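Teichoic acid biosynthesis protein F (PDB 3L7I) is a teichoic acid biosynthesis protein whose modelled part has the two-domain architecture of the GT-B fold. Local coordinates at residues Thr442-Asp454 with Ser489-Glu501. Sequence-based numbering, arbitrary orientation.
Sequences TWHGTPLKRLAND and STEIFRSAFWMDE
F497 points the edge of its ring at W443. Its CZ lies over the centre of one indole face, 3.8 Å from CE2, and the planes meet at 68°, an edge-to-face pair. CE1 of H444 lies over the opposite indole face, toward its rim. F493 adds an oblique contact with W443, completing a three-ring aromatic cluster.

Aliphatic groups extend this apolar surface. P447 lays CG against CE1 of F493 at 3.7 Å and also touches I492. L451 is divided between two partners: CD1 meets CB of A496, and CD2 meets the far end of the F497 ring. Its CG sits between the backbone N and carbonyl carbon (chi1 42°), which sends CD1 to the last helical turn and CD2 to the ring just beyond it.

Hydrogen bonds gather at the end of helix 487-496. N453 uses its backbone N toward A496 O, whose position is less certain. ND2 of N453 donates to S495 O at 3.2 Å, nearly straight at 162°, with that oxygen in the amide plane. CB of N453 lies over one face of W498, toward its rim, in a CH-pi contact. S495 OG gives a weak bond to D454 OD1 at 3.1 Å; the other carboxylate oxygen, OD2, is bonded to Y655.

The contact packs the loop after strand 438-441 against helix 487-496, the crossover helix of a beta-alpha-beta unit joining parallel strands 481-484 and 504-506 of a Rossmann-like sheet. F493 and F497 also rest on L482. Helix 465-476 touches A452 and W498 through F472, while helix 626-630 meets T446 and L448.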
loop_
_atom_site.group_PDB
_atom_site.type_symbol
_atom_site.label_atom_id
_atom_site.label_comp_id
_atom_site.label_asym_id
_atom_site.label_seq_id
_atom_site.Cartn_x
_atom_site.Cartn_y
_atom_site.Cartn_z
ATOM N N THR A 442 21.139 -37.237 -5.682
ATOM C CA THR A 442 21.858 -38.478 -5.497
ATOM C C THR A 442 20.977 -39.398 -4.719
ATOM O O THR A 442 21.157 -40.615 -4.742
ATOM C CB THR A 442 23.110 -38.231 -4.707
ATOM O OG1 THR A 442 22.746 -37.837 -3.379
ATOM C CG2 THR A 442 23.893 -37.101 -5.334
ATOM N N TRP A 443 19.998 -38.790 -4.048
ATOM C CA TRP A 443 19.244 -39.419 -2.949
ATOM C C TRP A 443 20.207 -40.108 -1.972
ATOM O O TRP A 443 21.417 -39.924 -2.063
ATOM C CB TRP A 443 18.138 -40.367 -3.455
ATOM C CG TRP A 443 17.075 -40.636 -2.423
ATOM C CD1 TRP A 443 16.762 -41.830 -1.871
ATOM C CD2 TRP A 443 16.210 -39.670 -1.809
ATOM N NE1 TRP A 443 15.752 -41.676 -0.954
ATOM C CE2 TRP A 443 15.400 -40.361 -0.893
ATOM C CE3 TRP A 443 16.048 -38.285 -1.945
ATOM C CZ2 TRP A 443 14.443 -39.725 -0.120
ATOM C CZ3 TRP A 443 15.087 -37.651 -1.171
ATOM C CH2 TRP A 443 14.295 -38.374 -0.275
ATOM N N HIS A 444 19.697 -40.884 -1.036
ATOM C CA HIS A 444 20.567 -41.407 0.002
ATOM C C HIS A 444 20.237 -42.850 0.365
ATOM O O HIS A 444 20.140 -43.187 1.545
ATOM C CB HIS A 444 20.441 -40.539 1.253
ATOM C CG HIS A 444 19.023 -40.291 1.637
ATOM N ND1 HIS A 444 18.384 -39.103 1.384
ATOM C CD2 HIS A 444 18.098 -41.111 2.184
ATOM C CE1 HIS A 444 17.128 -39.180 1.799
ATOM N NE2 HIS A 444 16.930 -40.389 2.279
ATOM N N GLY A 445 20.042 -43.711 -0.620
ATOM C CA GLY A 445 19.940 -45.119 -0.289
ATOM C C GLY A 445 18.834 -45.945 -0.901
ATOM O O GLY A 445 17.748 -45.444 -1.169
ATOM N N THR A 446 19.132 -47.223 -1.112
ATOM C CA THR A 446 18.169 -48.170 -1.632
ATOM C C THR A 446 17.002 -48.261 -0.669
ATOM O O THR A 446 17.207 -48.518 0.517
ATOM C CB THR A 446 18.773 -49.587 -1.780
ATOM O OG1 THR A 446 19.770 -49.600 -2.815
ATOM C CG2 THR A 446 17.684 -50.575 -2.132
ATOM N N PRO A 447 15.769 -48.052 -1.168
ATOM C CA PRO A 447 14.639 -48.002 -0.236
ATOM C C PRO A 447 14.271 -49.394 0.237
ATOM O O PRO A 447 14.330 -50.347 -0.535
ATOM C CB PRO A 447 13.504 -47.418 -1.080
ATOM C CG PRO A 447 14.147 -46.891 -2.300
ATOM C CD PRO A 447 15.348 -47.751 -2.543
ATOM N N LEU A 448 13.931 -49.498 1.516
ATOM C CA LEU A 448 13.319 -50.695 2.062
ATOM C C LEU A 448 11.892 -50.319 2.441
ATOM O O LEU A 448 10.959 -51.084 2.209
ATOM C CB LEU A 448 14.081 -51.173 3.287
ATOM C CG LEU A 448 13.340 -52.155 4.182
ATOM C CD1 LEU A 448 13.553 -53.552 3.664
ATOM C CD2 LEU A 448 13.802 -52.030 5.624
ATOM N N LYS A 449 11.725 -49.129 2.999
ATOM C CA LYS A 449 10.402 -48.645 3.361
ATOM C C LYS A 449 9.760 -47.840 2.213
ATOM O O LYS A 449 10.439 -47.101 1.496
ATOM C CB LYS A 449 10.480 -47.786 4.643
ATOM C CG LYS A 449 10.899 -48.542 5.923
ATOM C CD LYS A 449 11.570 -47.612 6.960
ATOM C CE LYS A 449 11.855 -48.303 8.318
ATOM N NZ LYS A 449 10.703 -48.177 9.313
ATOM N N ARG A 450 8.449 -47.976 2.047
ATOM C CA ARG A 450 7.726 -47.217 1.030
ATOM C C ARG A 450 7.787 -45.716 1.294
ATOM O O ARG A 450 7.611 -45.277 2.430
ATOM C CB ARG A 450 6.261 -47.662 0.963
ATOM C CG ARG A 450 6.060 -49.132 0.674
ATOM C CD ARG A 450 4.575 -49.477 0.580
ATOM N NE ARG A 450 4.015 -49.168 -0.739
ATOM C CZ ARG A 450 3.997 -50.018 -1.768
ATOM N NH1 ARG A 450 4.510 -51.248 -1.639
ATOM N NH2 ARG A 450 3.464 -49.635 -2.926
ATOM N N LEU A 451 8.013 -44.934 0.240
ATOM C CA LEU A 451 8.113 -43.468 0.362
ATOM C C LEU A 451 7.436 -42.694 -0.764
ATOM O O LEU A 451 7.238 -43.219 -1.860
ATOM C CB LEU A 451 9.581 -43.007 0.444
ATOM C CG LEU A 451 10.654 -43.637 -0.451
ATOM C CD1 LEU A 451 10.075 -44.318 -1.671
ATOM C CD2 LEU A 451 11.648 -42.585 -0.846
ATOM N N ALA A 452 7.120 -41.431 -0.494
ATOM C CA ALA A 452 6.600 -40.526 -1.517
ATOM C C ALA A 452 5.260 -41.016 -2.101
ATOM O O ALA A 452 4.301 -41.215 -1.358
ATOM C CB ALA A 452 7.635 -40.309 -2.605
ATOM N N ASN A 453 5.184 -41.201 -3.417
ATOM C CA ASN A 453 3.938 -41.624 -4.050
ATOM C C ASN A 453 3.349 -42.909 -3.427
ATOM O O ASN A 453 2.125 -43.128 -3.406
ATOM C CB ASN A 453 4.177 -41.847 -5.536
ATOM C CG ASN A 453 2.955 -41.548 -6.365
ATOM O OD1 ASN A 453 1.940 -41.072 -5.852
ATOM N ND2 ASN A 453 3.047 -41.810 -7.664
ATOM N N ASP A 454 4.241 -43.739 -2.899
ATOM C CA ASP A 454 3.908 -45.105 -2.546
ATOM C C ASP A 454 3.365 -45.251 -1.145
ATOM O O ASP A 454 2.814 -46.295 -0.814
ATOM C CB ASP A 454 5.119 -46.018 -2.749
ATOM C CG ASP A 454 5.449 -46.217 -4.220
ATOM O OD1 ASP A 454 4.679 -45.682 -5.053
ATOM O OD2 ASP A 454 6.453 -46.907 -4.551
ATOM N N SER A 489 15.910 -50.270 -7.280
ATOM C CA SER A 489 15.732 -48.866 -6.936
ATOM C C SER A 489 15.186 -48.056 -8.110
ATOM O O SER A 489 14.281 -47.258 -7.934
ATOM C CB SER A 489 17.034 -48.255 -6.405
ATOM O OG SER A 489 17.199 -48.540 -5.027
ATOM N N THR A 490 15.734 -48.255 -9.302
ATOM C CA THR A 490 15.199 -47.597 -10.482
ATOM C C THR A 490 13.702 -47.840 -10.634
ATOM O O THR A 490 12.946 -46.914 -10.872
ATOM C CB THR A 490 15.869 -48.079 -11.781
ATOM O OG1 THR A 490 17.283 -47.851 -11.723
ATOM C CG2 THR A 490 15.279 -47.346 -12.984
ATOM N N GLU A 491 13.274 -49.090 -10.512
ATOM C CA GLU A 491 11.880 -49.430 -10.781
ATOM C C GLU A 491 10.973 -48.754 -9.757
ATOM O O GLU A 491 9.895 -48.261 -10.095
ATOM C CB GLU A 491 11.688 -50.946 -10.778
ATOM C CG GLU A 491 10.939 -51.467 -11.997
ATOM C CD GLU A 491 11.809 -51.539 -13.263
ATOM O OE1 GLU A 491 12.426 -52.607 -13.508
ATOM O OE2 GLU A 491 11.862 -50.540 -14.025
ATOM N N ILE A 492 11.438 -48.734 -8.508
ATOM C CA ILE A 492 10.776 -48.056 -7.407
ATOM C C ILE A 492 10.783 -46.551 -7.624
ATOM O O ILE A 492 9.804 -45.881 -7.322
ATOM C CB ILE A 492 11.477 -48.352 -6.072
ATOM C CG1 ILE A 492 11.245 -49.796 -5.651
ATOM C CG2 ILE A 492 10.989 -47.428 -4.968
ATOM C CD1 ILE A 492 12.140 -50.232 -4.517
ATOM N N PHE A 493 11.878 -46.002 -8.137
ATOM C CA PHE A 493 11.954 -44.552 -8.278
ATOM C C PHE A 493 11.018 -44.063 -9.357
ATOM O O PHE A 493 10.393 -43.020 -9.205
ATOM C CB PHE A 493 13.375 -44.063 -8.562
ATOM C CG PHE A 493 14.292 -44.191 -7.395
ATOM C CD1 PHE A 493 13.787 -44.328 -6.125
ATOM C CD2 PHE A 493 15.664 -44.168 -7.568
ATOM C CE1 PHE A 493 14.626 -44.462 -5.060
ATOM C CE2 PHE A 493 16.508 -44.304 -6.501
ATOM C CZ PHE A 493 15.989 -44.457 -5.246
ATOM N N ARG A 494 10.938 -44.818 -10.444
ATOM C CA ARG A 494 10.073 -44.483 -11.557
ATOM C C ARG A 494 8.615 -44.314 -11.100
ATOM O O ARG A 494 7.851 -43.565 -11.695
ATOM C CB ARG A 494 10.217 -45.542 -12.650
ATOM C CG ARG A 494 9.061 -45.593 -13.617
ATOM C CD ARG A 494 9.544 -45.788 -15.033
ATOM N NE ARG A 494 10.389 -46.971 -15.169
ATOM C CZ ARG A 494 10.890 -47.387 -16.329
ATOM N NH1 ARG A 494 10.632 -46.707 -17.441
ATOM N NH2 ARG A 494 11.649 -48.474 -16.378
ATOM N N SER A 495 8.247 -44.990 -10.021
ATOM C CA SER A 495 6.913 -44.887 -9.441
ATOM C C SER A 495 6.826 -43.920 -8.245
ATOM O O SER A 495 5.945 -43.060 -8.187
ATOM C CB SER A 495 6.448 -46.287 -8.998
ATOM O OG SER A 495 5.434 -46.237 -7.995
ATOM N N ALA A 496 7.741 -44.084 -7.290
ATOM C CA ALA A 496 7.685 -43.398 -5.999
ATOM C C ALA A 496 8.031 -41.917 -6.085
ATOM O O ALA A 496 7.632 -41.123 -5.222
ATOM C CB ALA A 496 8.599 -44.090 -4.989
ATOM N N PHE A 497 8.777 -41.552 -7.123
ATOM C CA PHE A 497 9.220 -40.180 -7.290
ATOM C C PHE A 497 8.697 -39.530 -8.563
ATOM O O PHE A 497 9.138 -38.442 -8.919
ATOM C CB PHE A 497 10.748 -40.116 -7.313
ATOM C CG PHE A 497 11.395 -40.332 -5.976
ATOM C CD1 PHE A 497 12.664 -40.910 -5.892
ATOM C CD2 PHE A 497 10.746 -39.956 -4.809
ATOM C CE1 PHE A 497 13.275 -41.107 -4.649
ATOM C CE2 PHE A 497 11.339 -40.147 -3.575
ATOM C CZ PHE A 497 12.601 -40.720 -3.485
ATOM N N TRP A 498 7.768 -40.188 -9.250
ATOM C CA TRP A 498 7.265 -39.669 -10.515
ATOM C C TRP A 498 8.446 -39.323 -11.427
ATOM O O TRP A 498 8.585 -38.166 -11.844
ATOM C CB TRP A 498 6.437 -38.384 -10.293
ATOM C CG TRP A 498 5.314 -38.429 -9.256
ATOM C CD1 TRP A 498 4.004 -38.787 -9.467
ATOM C CD2 TRP A 498 5.405 -38.073 -7.869
ATOM N NE1 TRP A 498 3.294 -38.700 -8.299
ATOM C CE2 TRP A 498 4.122 -38.259 -7.304
ATOM C CE3 TRP A 498 6.450 -37.630 -7.047
ATOM C CZ2 TRP A 498 3.853 -38.016 -5.962
ATOM C CZ3 TRP A 498 6.182 -37.380 -5.705
ATOM C CH2 TRP A 498 4.888 -37.569 -5.179
ATOM N N MET A 499 9.312 -40.286 -11.721
ATOM C CA MET A 499 10.508 -39.992 -12.519
ATOM C C MET A 499 10.476 -40.685 -13.876
ATOM O O MET A 499 9.849 -41.728 -14.027
ATOM C CB MET A 499 11.773 -40.418 -11.770
ATOM C CG MET A 499 12.123 -39.549 -10.589
ATOM S SD MET A 499 13.017 -38.079 -11.113
ATOM C CE MET A 499 13.921 -38.782 -12.473
ATOM N N ASP A 500 11.151 -40.112 -14.866
ATOM C CA ASP A 500 11.342 -40.811 -16.128
ATOM C C ASP A 500 12.602 -41.643 -15.992
ATOM O O ASP A 500 13.532 -41.226 -15.317
ATOM C CB ASP A 500 11.521 -39.824 -17.284
ATOM C CG ASP A 500 10.394 -38.808 -17.379
ATOM O OD1 ASP A 500 9.206 -39.213 -17.370
ATOM O OD2 ASP A 500 10.706 -37.600 -17.485
ATOM N N GLU A 501 12.654 -42.812 -16.621
ATOM C CA GLU A 501 13.877 -43.600 -16.575
ATOM C C GLU A 501 14.983 -42.815 -17.258
ATOM O O GLU A 501 16.162 -42.964 -16.951
ATOM C CB GLU A 501 13.688 -44.961 -17.244
ATOM C CG GLU A 501 14.967 -45.804 -17.284
ATOM C CD GLU A 501 14.699 -47.309 -17.323
ATOM O OE1 GLU A 501 13.780 -47.735 -18.066
ATOM O OE2 GLU A 501 15.415 -48.062 -16.612
#